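Local coordinates for protein mannitol dehydrogenase (Pseudomonas fluorescens, PDB 1LJ8) that binds NAD and probably catalyses the NAD-dependent interconversion of mannitol and fructose, as a long-chain mannitol 2-dehydrogenase, at residues 265-270 with 286-291; 84-89 with 242-247; 63-68 with 106-111. All blocks are in the same frame, centred on the assembly; numbering follows the deposited sequence.

Contact 1 of 3, residues 265-270 with 286-291; sequences VLEDKF and DDVTPY
E267 reaches V288 because its CG stands anti to its own carbonyl carbon (chi1 -72°) and the chain then runs extended, which carries the carboxylate past the carbonyl of D286 to the backbone N of V288, on the way into helix 289-313. V288 has CG1 between its backbone N and carbonyl carbon (chi1 78°), turned to the glutamate, which leaves CG2 anti to N and against V265. The V288 N-H gives a fairly straight bond to E267 OE2, 3.0 Å from V288 N to OE2, on the anti lone pair, the one facing away from OE1. CG1 of V288 lies 3.5 Å from E267 OE2, so the same oxygen that takes the amide also packs beside a methyl. The other carboxylate oxygen, OE1, receives K269 NZ in a salt bridge from well above the carboxylate plane, and N226 also bonds to it. D287 OD1 comes within 3.8 Å of E267 OE2; a water 2.6 Å from E267 OE2 donates to it and, weakly, to D287 OD1, probably easing the repulsion of the two acids. D287 OD1 itself caps the coming helix, taking T289 N at 3.0 Å and T289 OG1 at 2.6 Å. A second water joins K269 NZ to D286 O. On the apolar side the V265 and V288 side chains run past each other in opposite directions, CG1 of V265 3.6 Å from CG2 of V288. The contact thus ties strand 263-266, between 227-230 and 283-284 in a small mixed sheet, and the residues that follow it to the N-terminal part of helix 289-313, with M228 packed against V288 and Y291.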
loop_
_atom_site.group_PDB
_atom_site.type_symbol
_atom_site.label_atom_id
_atom_site.label_comp_id
_atom_site.label_asym_id
_atom_site.label_seq_id
_atom_site.Cartn_x
_atom_site.Cartn_y
_atom_site.Cartn_z
ATOM N N VAL A 265 -4.209 -2.706 -13.433
ATOM C CA VAL A 265 -5.453 -2.942 -14.146
ATOM C C VAL A 265 -6.431 -1.927 -13.509
ATOM O O VAL A 265 -6.584 -1.902 -12.290
ATOM C CB VAL A 265 -5.974 -4.351 -13.941
ATOM C CG1 VAL A 265 -7.242 -4.499 -14.856
ATOM C CG2 VAL A 265 -4.887 -5.383 -14.315
ATOM N N LEU A 266 -7.035 -1.095 -14.345
ATOM C CA LEU A 266 -7.915 -0.001 -13.904
ATOM C C LEU A 266 -9.299 -0.082 -14.516
ATOM O O LEU A 266 -9.465 -0.547 -15.643
ATOM C CB LEU A 266 -7.364 1.367 -14.409
ATOM C CG LEU A 266 -6.661 2.462 -13.636
ATOM C CD1 LEU A 266 -6.138 3.560 -14.577
ATOM C CD2 LEU A 266 -7.600 3.022 -12.591
ATOM N N GLU A 267 -10.274 0.446 -13.788
ATOM C CA GLU A 267 -11.604 0.603 -14.348
ATOM C C GLU A 267 -11.556 1.986 -15.034
ATOM O O GLU A 267 -11.055 2.960 -14.452
ATOM C CB GLU A 267 -12.659 0.576 -13.250
ATOM C CG GLU A 267 -12.804 -0.835 -12.688
ATOM C CD GLU A 267 -13.721 -0.907 -11.507
ATOM O OE1 GLU A 267 -14.135 0.174 -10.945
ATOM O OE2 GLU A 267 -14.007 -2.061 -11.142
ATOM N N ASP A 268 -12.036 2.086 -16.265
ATOM C CA ASP A 268 -11.970 3.355 -16.988
ATOM C C ASP A 268 -13.105 4.292 -16.614
ATOM O O ASP A 268 -14.038 4.525 -17.410
ATOM C CB ASP A 268 -11.979 3.076 -18.492
ATOM C CG ASP A 268 -11.371 4.208 -19.314
ATOM O OD1 ASP A 268 -11.065 5.296 -18.774
ATOM O OD2 ASP A 268 -11.220 4.008 -20.536
ATOM N N LYS A 269 -12.998 4.860 -15.415
ATOM C CA LYS A 269 -14.027 5.743 -14.858
ATOM C C LYS A 269 -13.383 7.053 -14.444
ATOM O O LYS A 269 -13.071 7.245 -13.261
ATOM C CB LYS A 269 -14.647 5.070 -13.628
ATOM C CG LYS A 269 -15.389 3.780 -13.899
ATOM C CD LYS A 269 -15.889 3.123 -12.592
ATOM C CE LYS A 269 -16.532 1.779 -12.881
ATOM N NZ LYS A 269 -16.898 1.114 -11.570
ATOM N N PHE A 270 -13.184 7.951 -15.413
ATOM C CA PHE A 270 -12.517 9.238 -15.160
ATOM C C PHE A 270 -13.441 10.323 -15.678
ATOM O O PHE A 270 -13.749 10.360 -16.871
ATOM C CB PHE A 270 -11.168 9.271 -15.891
ATOM C CG PHE A 270 -10.151 8.344 -15.307
ATOM C CD1 PHE A 270 -10.239 6.958 -15.519
ATOM C CD2 PHE A 270 -9.177 8.824 -14.433
ATOM C CE1 PHE A 270 -9.387 6.070 -14.854
ATOM C CE2 PHE A 270 -8.333 7.969 -13.774
ATOM C CZ PHE A 270 -8.423 6.568 -13.965
ATOM N N ASP A 286 -13.780 -3.789 -17.313
ATOM C CA ASP A 286 -15.037 -3.283 -16.787
ATOM C C ASP A 286 -15.181 -3.384 -15.259
ATOM O O ASP A 286 -15.588 -2.424 -14.602
ATOM C CB ASP A 286 -16.198 -3.991 -17.484
ATOM C CG ASP A 286 -16.249 -3.669 -18.977
ATOM O OD1 ASP A 286 -16.245 -2.471 -19.316
ATOM O OD2 ASP A 286 -16.302 -4.602 -19.800
ATOM N N ASP A 287 -14.840 -4.542 -14.718
ATOM C CA ASP A 287 -14.899 -4.791 -13.279
ATOM C C ASP A 287 -13.562 -5.408 -12.798
ATOM O O ASP A 287 -13.254 -6.563 -13.046
ATOM C CB ASP A 287 -16.079 -5.724 -12.974
ATOM C CG ASP A 287 -16.065 -6.243 -11.551
ATOM O OD1 ASP A 287 -15.440 -5.587 -10.667
ATOM O OD2 ASP A 287 -16.686 -7.323 -11.326
ATOM N N VAL A 288 -12.745 -4.594 -12.149
ATOM C CA VAL A 288 -11.463 -5.077 -11.713
ATOM C C VAL A 288 -11.522 -5.773 -10.345
ATOM O O VAL A 288 -10.545 -6.378 -9.931
ATOM C CB VAL A 288 -10.450 -3.857 -11.661
ATOM C CG1 VAL A 288 -10.693 -3.060 -10.432
ATOM C CG2 VAL A 288 -8.988 -4.341 -11.699
ATOM N N THR A 289 -12.669 -5.738 -9.655
ATOM C CA THR A 289 -12.693 -6.286 -8.304
ATOM C C THR A 289 -12.257 -7.734 -8.117
ATOM O O THR A 289 -11.558 -8.023 -7.167
ATOM C CB THR A 289 -14.039 -5.970 -7.551
ATOM O OG1 THR A 289 -15.152 -6.559 -8.220
ATOM C CG2 THR A 289 -14.273 -4.435 -7.520
ATOM N N PRO A 290 -12.622 -8.667 -9.017
ATOM C CA PRO A 290 -12.107 -9.997 -8.688
ATOM C C PRO A 290 -10.572 -10.118 -8.753
ATOM O O PRO A 290 -9.978 -10.925 -8.039
ATOM C CB PRO A 290 -12.822 -10.925 -9.688
ATOM C CG PRO A 290 -13.225 -10.046 -10.794
ATOM C CD PRO A 290 -13.566 -8.712 -10.149
ATOM N N TYR A 291 -9.942 -9.306 -9.603
ATOM C CA TYR A 291 -8.488 -9.297 -9.741
ATOM C C TYR A 291 -7.851 -8.665 -8.493
ATOM O O TYR A 291 -6.881 -9.178 -7.972
ATOM C CB TYR A 291 -8.073 -8.496 -10.966
ATOM C CG TYR A 291 -8.658 -9.061 -12.240
ATOM C CD1 TYR A 291 -9.578 -8.333 -12.996
ATOM C CD2 TYR A 291 -8.305 -10.348 -12.666
ATOM C CE1 TYR A 291 -10.136 -8.888 -14.170
ATOM C CE2 TYR A 291 -8.852 -10.905 -13.805
ATOM C CZ TYR A 291 -9.766 -10.173 -14.559
ATOM O OH TYR A 291 -10.327 -10.767 -15.684
HETATM O O HOH W 1 -16.313 -2.445 -10.083
HETATM O O HOH W 2 -17.549 -1.794 -12.526
#

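Contact 2 of 3, residues 84-89 with 242-247; sequences TLYELG and LQLHDE
Y86 projects from strand 83-87 with CG anti to the backbone N (chi1 -176°), which sends its ring across to helix 238-248 and lays it along L244. The CD1 methyl of L244 sits over the centre of one face of the Y86 ring, 3.9 Å from the centroid and 13° off the normal, a CH-pi contact; CB of L244 follows at 3.8 Å from Y86 CE2. On the opposite face lies L88 CD2, offset toward the rim, so two leucines sandwich the ring. L244, its own CG likewise anti to N and its second torsion near 60°, splits its methyls: CD1 goes to the ring, while CD2 meets T84 tip to tip, 3.8 Å from T84 CB. The Y86 side chain crosses those of Q243 and E247 at about a right angle; Y86 OH lies 3.3 Å from Q243 CG, and Y86 OH is 3.4 Å from E247 CG. Bent at chi2, E247 brings OE2 to a water that donates to it at 2.7 Å and lies in the ring plane, 3.1 Å from Y86 OH. With the ring cut back to an alanine here, L244 CD1 and L88 CD2 would probably face a gap and the water would lose its phenolic partner. Helix 238-248 packs nearly perpendicular across strand 83-87 of the mixed Rossmann-domain sheet, axes 10.5 Å apart; the strand lies between 96-107 and the sheet-edge strand 256-258, and V96 touches T84, Y86 and L244.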
loop_
_atom_site.group_PDB
_atom_site.type_symbol
_atom_site.label_atom_id
_atom_site.label_comp_id
_atom_site.label_asym_id
_atom_site.label_seq_id
_atom_site.Cartn_x
_atom_site.Cartn_y
_atom_site.Cartn_z
ATOM N N THR A 84 15.802 8.302 -9.171
ATOM C CA THR A 84 16.175 7.102 -9.906
ATOM C C THR A 84 15.242 5.944 -9.542
ATOM O O THR A 84 14.981 5.680 -8.349
ATOM C CB THR A 84 17.621 6.638 -9.529
ATOM O OG1 THR A 84 18.532 7.766 -9.574
ATOM C CG2 THR A 84 18.121 5.577 -10.498
ATOM N N LEU A 85 14.786 5.249 -10.573
ATOM C CA LEU A 85 14.005 4.030 -10.400
ATOM C C LEU A 85 15.067 2.932 -10.610
ATOM O O LEU A 85 15.662 2.829 -11.691
ATOM C CB LEU A 85 12.909 3.944 -11.431
ATOM C CG LEU A 85 12.062 2.672 -11.180
ATOM C CD1 LEU A 85 10.589 2.978 -11.285
ATOM C CD2 LEU A 85 12.468 1.648 -12.185
ATOM N N TYR A 86 15.304 2.122 -9.589
ATOM C CA TYR A 86 16.363 1.105 -9.631
ATOM C C TYR A 86 15.698 -0.258 -9.485
ATOM O O TYR A 86 15.342 -0.666 -8.367
ATOM C CB TYR A 86 17.311 1.404 -8.469
ATOM C CG TYR A 86 18.571 0.552 -8.333
ATOM C CD1 TYR A 86 19.071 -0.172 -9.407
ATOM C CD2 TYR A 86 19.277 0.530 -7.129
ATOM C CE1 TYR A 86 20.304 -0.930 -9.284
ATOM C CE2 TYR A 86 20.488 -0.202 -7.001
ATOM C CZ TYR A 86 20.978 -0.914 -8.088
ATOM O OH TYR A 86 22.184 -1.592 -7.977
ATOM N N GLU A 87 15.551 -0.959 -10.611
ATOM C CA GLU A 87 14.913 -2.281 -10.611
ATOM C C GLU A 87 15.903 -3.335 -10.147
ATOM O O GLU A 87 17.047 -3.330 -10.561
ATOM C CB GLU A 87 14.391 -2.638 -12.025
ATOM C CG GLU A 87 13.247 -1.722 -12.536
ATOM C CD GLU A 87 12.797 -2.075 -13.941
ATOM O OE1 GLU A 87 13.576 -2.779 -14.636
ATOM O OE2 GLU A 87 11.685 -1.625 -14.353
ATOM N N LEU A 88 15.473 -4.218 -9.247
ATOM C CA LEU A 88 16.357 -5.264 -8.727
ATOM C C LEU A 88 15.679 -6.624 -8.891
ATOM O O LEU A 88 14.553 -6.800 -8.466
ATOM C CB LEU A 88 16.651 -4.995 -7.256
ATOM C CG LEU A 88 17.357 -3.671 -6.923
ATOM C CD1 LEU A 88 17.192 -3.352 -5.416
ATOM C CD2 LEU A 88 18.813 -3.785 -7.314
ATOM N N GLY A 89 16.360 -7.564 -9.546
ATOM C CA GLY A 89 15.784 -8.894 -9.751
ATOM C C GLY A 89 16.888 -9.928 -10.044
ATOM O O GLY A 89 18.008 -9.538 -10.367
ATOM N N LEU A 242 23.204 3.027 -1.313
ATOM C CA LEU A 242 24.609 2.855 -1.570
ATOM C C LEU A 242 24.860 1.894 -2.720
ATOM O O LEU A 242 25.821 2.070 -3.483
ATOM C CB LEU A 242 25.330 2.355 -0.294
ATOM C CG LEU A 242 25.339 3.379 0.855
ATOM C CD1 LEU A 242 26.032 2.756 2.088
ATOM C CD2 LEU A 242 26.088 4.644 0.442
ATOM N N GLN A 243 23.989 0.897 -2.868
ATOM C CA GLN A 243 24.179 -0.084 -3.946
ATOM C C GLN A 243 24.055 0.639 -5.306
ATOM O O GLN A 243 24.781 0.353 -6.260
ATOM C CB GLN A 243 23.128 -1.193 -3.838
ATOM C CG GLN A 243 23.238 -2.232 -4.947
ATOM C CD GLN A 243 22.193 -3.350 -4.841
ATOM O OE1 GLN A 243 21.069 -3.172 -4.299
ATOM N NE2 GLN A 243 22.552 -4.518 -5.366
ATOM N N LEU A 244 23.130 1.595 -5.369
ATOM C CA LEU A 244 22.937 2.355 -6.603
ATOM C C LEU A 244 24.215 3.123 -6.962
ATOM O O LEU A 244 24.634 3.160 -8.119
ATOM C CB LEU A 244 21.767 3.332 -6.428
ATOM C CG LEU A 244 21.514 4.263 -7.625
ATOM C CD1 LEU A 244 21.178 3.423 -8.941
ATOM C CD2 LEU A 244 20.340 5.189 -7.258
ATOM N N HIS A 245 24.819 3.766 -5.970
ATOM C CA HIS A 245 26.058 4.510 -6.202
ATOM C C HIS A 245 27.180 3.517 -6.570
ATOM O O HIS A 245 27.915 3.726 -7.543
ATOM C CB HIS A 245 26.470 5.260 -4.927
ATOM C CG HIS A 245 27.836 5.873 -5.019
ATOM N ND1 HIS A 245 28.116 6.933 -5.855
ATOM C CD2 HIS A 245 29.025 5.492 -4.482
ATOM C CE1 HIS A 245 29.417 7.177 -5.838
ATOM N NE2 HIS A 245 29.992 6.317 -5.011
ATOM N N ASP A 246 27.287 2.433 -5.788
ATOM C CA ASP A 246 28.334 1.429 -6.013
ATOM C C ASP A 246 28.275 0.881 -7.435
ATOM O O ASP A 246 29.293 0.828 -8.143
ATOM C CB ASP A 246 28.239 0.262 -4.973
ATOM C CG ASP A 246 28.530 0.721 -3.516
ATOM O OD1 ASP A 246 29.150 1.806 -3.380
ATOM O OD2 ASP A 246 28.156 0.019 -2.511
ATOM N N GLU A 247 27.074 0.533 -7.895
ATOM C CA GLU A 247 26.905 -0.068 -9.226
ATOM C C GLU A 247 26.709 0.830 -10.414
ATOM O O GLU A 247 27.059 0.441 -11.524
ATOM C CB GLU A 247 25.708 -1.000 -9.239
ATOM C CG GLU A 247 25.544 -1.813 -8.042
ATOM C CD GLU A 247 25.759 -3.241 -8.359
ATOM O OE1 GLU A 247 26.902 -3.736 -8.153
ATOM O OE2 GLU A 247 24.783 -3.856 -8.847
HETATM O O HOH W 3 22.591 -3.479 -10.359
#

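Contact 3 of 3, residues 63-68 with 106-111; sequences VGLRSE and LLAEDS. With NAD (nicotinamide-adenine-dinucleotide), chain B.
G64 and L107 face each other as parallel strand neighbours, their backbones joined by two nearly straight bonds: G64 N to L106 O at 2.8 Å and A108 N to G64 O at 2.9 Å. G64 O also accepts from a water that in turn takes the N-H of E109. CD2 of L107 packs 4.0 Å from G64 CA; with L107 turned as it is, the glycine lets this methyl sit close to its CA. Beyond the glycine, L65 sends CD2 to A108 CB at 4.1 Å and CD1 to the adenine carbon C2A of NAD. Here strand 59-64, next to 27-32 in the Rossmann sheet, ends at the cofactor, and the residues after it reach the adenosine ribose, as in classical dinucleotide folds. R66 is one of these. Its CB stays 4.0 Å from NAD ribose O2B, and CG, anti to the carbonyl carbon, keeps much the same distance. R66 CD comes closer to NAD O2B, at 3.5 Å, and also touches adenine C8A. The chain bends at chi3 (69°), putting NE beside N7A and C8A and turning the guanidinium so that O2B lies at its edge, near its plane; R66 NH1 bonds to NAD O2B at 3.2 Å, though the modelled place of NH1 is less sure. OE2 of E68 lies over one face of the group, a long contact of charges alone, and itself accepts from S67 OG. Nearby, D69 OD2 receives the N-H of R66, while D69 OD1 bonds to NAD; across the contact, the carboxylate of E109 pairs with R70.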
loop_
_atom_site.group_PDB
_atom_site.type_symbol
_atom_site.label_atom_id
_atom_site.label_comp_id
_atom_site.label_asym_id
_atom_site.label_seq_id
_atom_site.Cartn_x
_atom_site.Cartn_y
_atom_site.Cartn_z
ATOM N N VAL A 63 1.854 15.631 -3.017
ATOM C CA VAL A 63 1.159 16.300 -1.913
ATOM C C VAL A 63 1.495 15.514 -0.646
ATOM O O VAL A 63 1.268 14.291 -0.585
ATOM C CB VAL A 63 -0.369 16.264 -2.121
ATOM C CG1 VAL A 63 -1.095 16.763 -0.829
ATOM C CG2 VAL A 63 -0.762 17.137 -3.295
ATOM N N GLY A 64 2.044 16.214 0.345
ATOM C CA GLY A 64 2.374 15.572 1.607
ATOM C C GLY A 64 1.558 16.192 2.738
ATOM O O GLY A 64 1.609 17.422 2.959
ATOM N N LEU A 65 0.803 15.355 3.452
ATOM C CA LEU A 65 -0.038 15.847 4.575
ATOM C C LEU A 65 0.590 15.623 5.947
ATOM O O LEU A 65 0.046 16.096 6.980
ATOM C CB LEU A 65 -1.393 15.108 4.577
ATOM C CG LEU A 65 -2.192 15.151 3.273
ATOM C CD1 LEU A 65 -3.611 14.553 3.471
ATOM C CD2 LEU A 65 -2.279 16.650 2.822
ATOM N N ARG A 66 1.711 14.920 5.986
ATOM C CA ARG A 66 2.345 14.542 7.262
ATOM C C ARG A 66 3.728 15.118 7.460
ATOM O O ARG A 66 4.429 15.394 6.494
ATOM C CB ARG A 66 2.414 13.005 7.369
ATOM C CG ARG A 66 1.014 12.375 7.297
ATOM C CD ARG A 66 1.040 10.846 7.260
ATOM N NE ARG A 66 1.480 10.164 8.484
ATOM C CZ ARG A 66 2.651 9.542 8.646
ATOM N NH1 ARG A 66 3.574 9.499 7.671
ATOM N NH2 ARG A 66 2.881 8.898 9.789
ATOM N N SER A 67 4.121 15.266 8.724
ATOM C CA SER A 67 5.430 15.838 9.052
ATOM C C SER A 67 6.540 15.025 8.413
ATOM O O SER A 67 7.538 15.609 7.965
ATOM C CB SER A 67 5.621 15.877 10.584
ATOM O OG SER A 67 5.487 14.569 11.098
ATOM N N GLU A 68 6.394 13.698 8.356
ATOM C CA GLU A 68 7.449 12.887 7.730
ATOM C C GLU A 68 7.627 13.107 6.221
ATOM O O GLU A 68 8.638 12.699 5.649
ATOM C CB GLU A 68 7.276 11.377 8.019
ATOM C CG GLU A 68 5.879 10.902 8.380
ATOM C CD GLU A 68 5.452 11.289 9.786
ATOM O OE1 GLU A 68 5.990 10.726 10.786
ATOM O OE2 GLU A 68 4.571 12.162 9.899
ATOM N N LEU A 106 3.979 19.659 -2.792
ATOM C CA LEU A 106 3.533 20.663 -1.810
ATOM C C LEU A 106 3.272 19.968 -0.482
ATOM O O LEU A 106 2.843 18.794 -0.456
ATOM C CB LEU A 106 2.246 21.367 -2.296
ATOM C CG LEU A 106 2.332 22.069 -3.675
ATOM C CD1 LEU A 106 1.015 22.872 -3.898
ATOM C CD2 LEU A 106 3.568 22.968 -3.783
ATOM N N LEU A 107 3.527 20.689 0.621
ATOM C CA LEU A 107 3.296 20.156 1.952
ATOM C C LEU A 107 2.197 20.951 2.626
ATOM O O LEU A 107 2.182 22.197 2.543
ATOM C CB LEU A 107 4.552 20.305 2.817
ATOM C CG LEU A 107 5.786 19.601 2.263
ATOM C CD1 LEU A 107 6.971 19.794 3.276
ATOM C CD2 LEU A 107 5.489 18.082 2.070
ATOM N N ALA A 108 1.268 20.252 3.262
ATOM C CA ALA A 108 0.196 20.947 3.973
ATOM C C ALA A 108 0.798 21.921 5.012
ATOM O O ALA A 108 0.264 23.037 5.177
ATOM C CB ALA A 108 -0.715 19.915 4.692
ATOM N N GLU A 109 1.878 21.522 5.697
ATOM C CA GLU A 109 2.496 22.373 6.740
ATOM C C GLU A 109 2.950 23.747 6.220
ATOM O O GLU A 109 3.125 24.678 7.020
ATOM C CB GLU A 109 3.713 21.679 7.428
ATOM C CG GLU A 109 4.913 21.377 6.477
ATOM C CD GLU A 109 6.118 20.689 7.154
ATOM O OE1 GLU A 109 5.910 19.882 8.036
ATOM O OE2 GLU A 109 7.292 20.943 6.787
ATOM N N ASP A 110 3.177 23.869 4.912
ATOM C CA ASP A 110 3.612 25.150 4.337
ATOM C C ASP A 110 2.480 26.129 4.074
ATOM O O ASP A 110 2.697 27.354 4.000
ATOM C CB ASP A 110 4.412 24.932 3.026
ATOM C CG ASP A 110 5.734 24.229 3.276
ATOM O OD1 ASP A 110 6.280 24.350 4.409
ATOM O OD2 ASP A 110 6.274 23.567 2.349
ATOM N N SER A 111 1.273 25.592 3.908
ATOM C CA SER A 111 0.091 26.397 3.626
ATOM C C SER A 111 -1.079 25.497 3.228
ATOM O O SER A 111 -1.052 24.903 2.143
ATOM C CB SER A 111 0.339 27.370 2.471
ATOM O OG SER A 111 -0.870 27.966 2.028
HETATM P PA NAD B . 5.769 4.735 2.160
HETATM O O1A NAD B . 5.938 4.502 3.571
HETATM O O2A NAD B . 6.911 4.942 1.225
HETATM O O5B NAD B . 4.828 6.003 1.921
HETATM C C5B NAD B . 3.517 6.062 2.563
HETATM C C4B NAD B . 3.075 7.485 2.165
HETATM O O4B NAD B . 1.705 7.672 2.716
HETATM C C3B NAD B . 3.862 8.665 2.839
HETATM O O3B NAD B . 3.902 9.727 1.869
HETATM C C2B NAD B . 3.007 8.993 4.072
HETATM O O2B NAD B . 3.217 10.311 4.563
HETATM C C1B NAD B . 1.611 8.859 3.493
HETATM N N9A NAD B . 0.565 8.664 4.446
HETATM C C8A NAD B . 0.450 7.793 5.511
HETATM N N7A NAD B . -0.705 7.901 6.127
HETATM C C5A NAD B . -1.371 8.894 5.423
HETATM C C6A NAD B . -2.655 9.412 5.627
HETATM N N6A NAD B . -3.517 9.018 6.566
HETATM N N1A NAD B . -3.084 10.426 4.782
HETATM C C2A NAD B . -2.272 10.909 3.758
HETATM N N3A NAD B . -1.003 10.395 3.523
HETATM C C4A NAD B . -0.603 9.382 4.399
HETATM O O3 NAD B . 4.868 3.537 1.638
HETATM P PN NAD B . 4.720 2.871 0.183
HETATM O O1N NAD B . 5.634 1.728 0.088
HETATM O O2N NAD B . 4.865 3.945 -0.804
HETATM O O5D NAD B . 3.264 2.269 0.233
HETATM C C5D NAD B . 2.181 3.186 0.302
HETATM C C4D NAD B . 0.986 2.416 -0.056
HETATM O O4D NAD B . 0.927 2.027 -1.444
HETATM C C3D NAD B . 0.669 1.108 0.756
HETATM O O3D NAD B . 0.144 1.385 2.049
HETATM C C2D NAD B . -0.229 0.325 -0.181
HETATM O O2D NAD B . -1.596 0.664 0.007
HETATM C C1D NAD B . 0.288 0.728 -1.585
HETATM N N1N NAD B . 1.208 -0.249 -2.200
HETATM C C2N NAD B . 2.549 -0.445 -1.824
HETATM C C3N NAD B . 3.244 -1.459 -2.431
HETATM C C7N NAD B . 4.703 -1.710 -2.004
HETATM O O7N NAD B . 5.237 -2.752 -2.414
HETATM N N7N NAD B . 5.325 -0.897 -1.176
HETATM C C4N NAD B . 2.603 -2.334 -3.435
HETATM C C5N NAD B . 1.249 -2.069 -3.806
HETATM C C6N NAD B . 0.516 -1.015 -3.190
HETATM O O HOH W 4 2.550 18.732 5.710
#

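How the contacts relate
From the N terminus, contact 3 opens first: strand 59-64 leads through helix 69-77 and strand 83-87 before strand 96-107 returns beside it and closes the loop. Contact 2 opens at 84-89 inside that span and closes only at 242-247, so the two cross; strands 83-87 and 96-107 are neighbours in the one seven-stranded sheet, although the contacts stay about 17 Å apart at their nearest atoms. Contact 1 follows in series, a short loop from 265-270 to 286-291. Contact 3 joins strands at the cofactor, contact 2 packs a helix on the sheet, and contact 1 links the Rossmann family region to the C-terminal one.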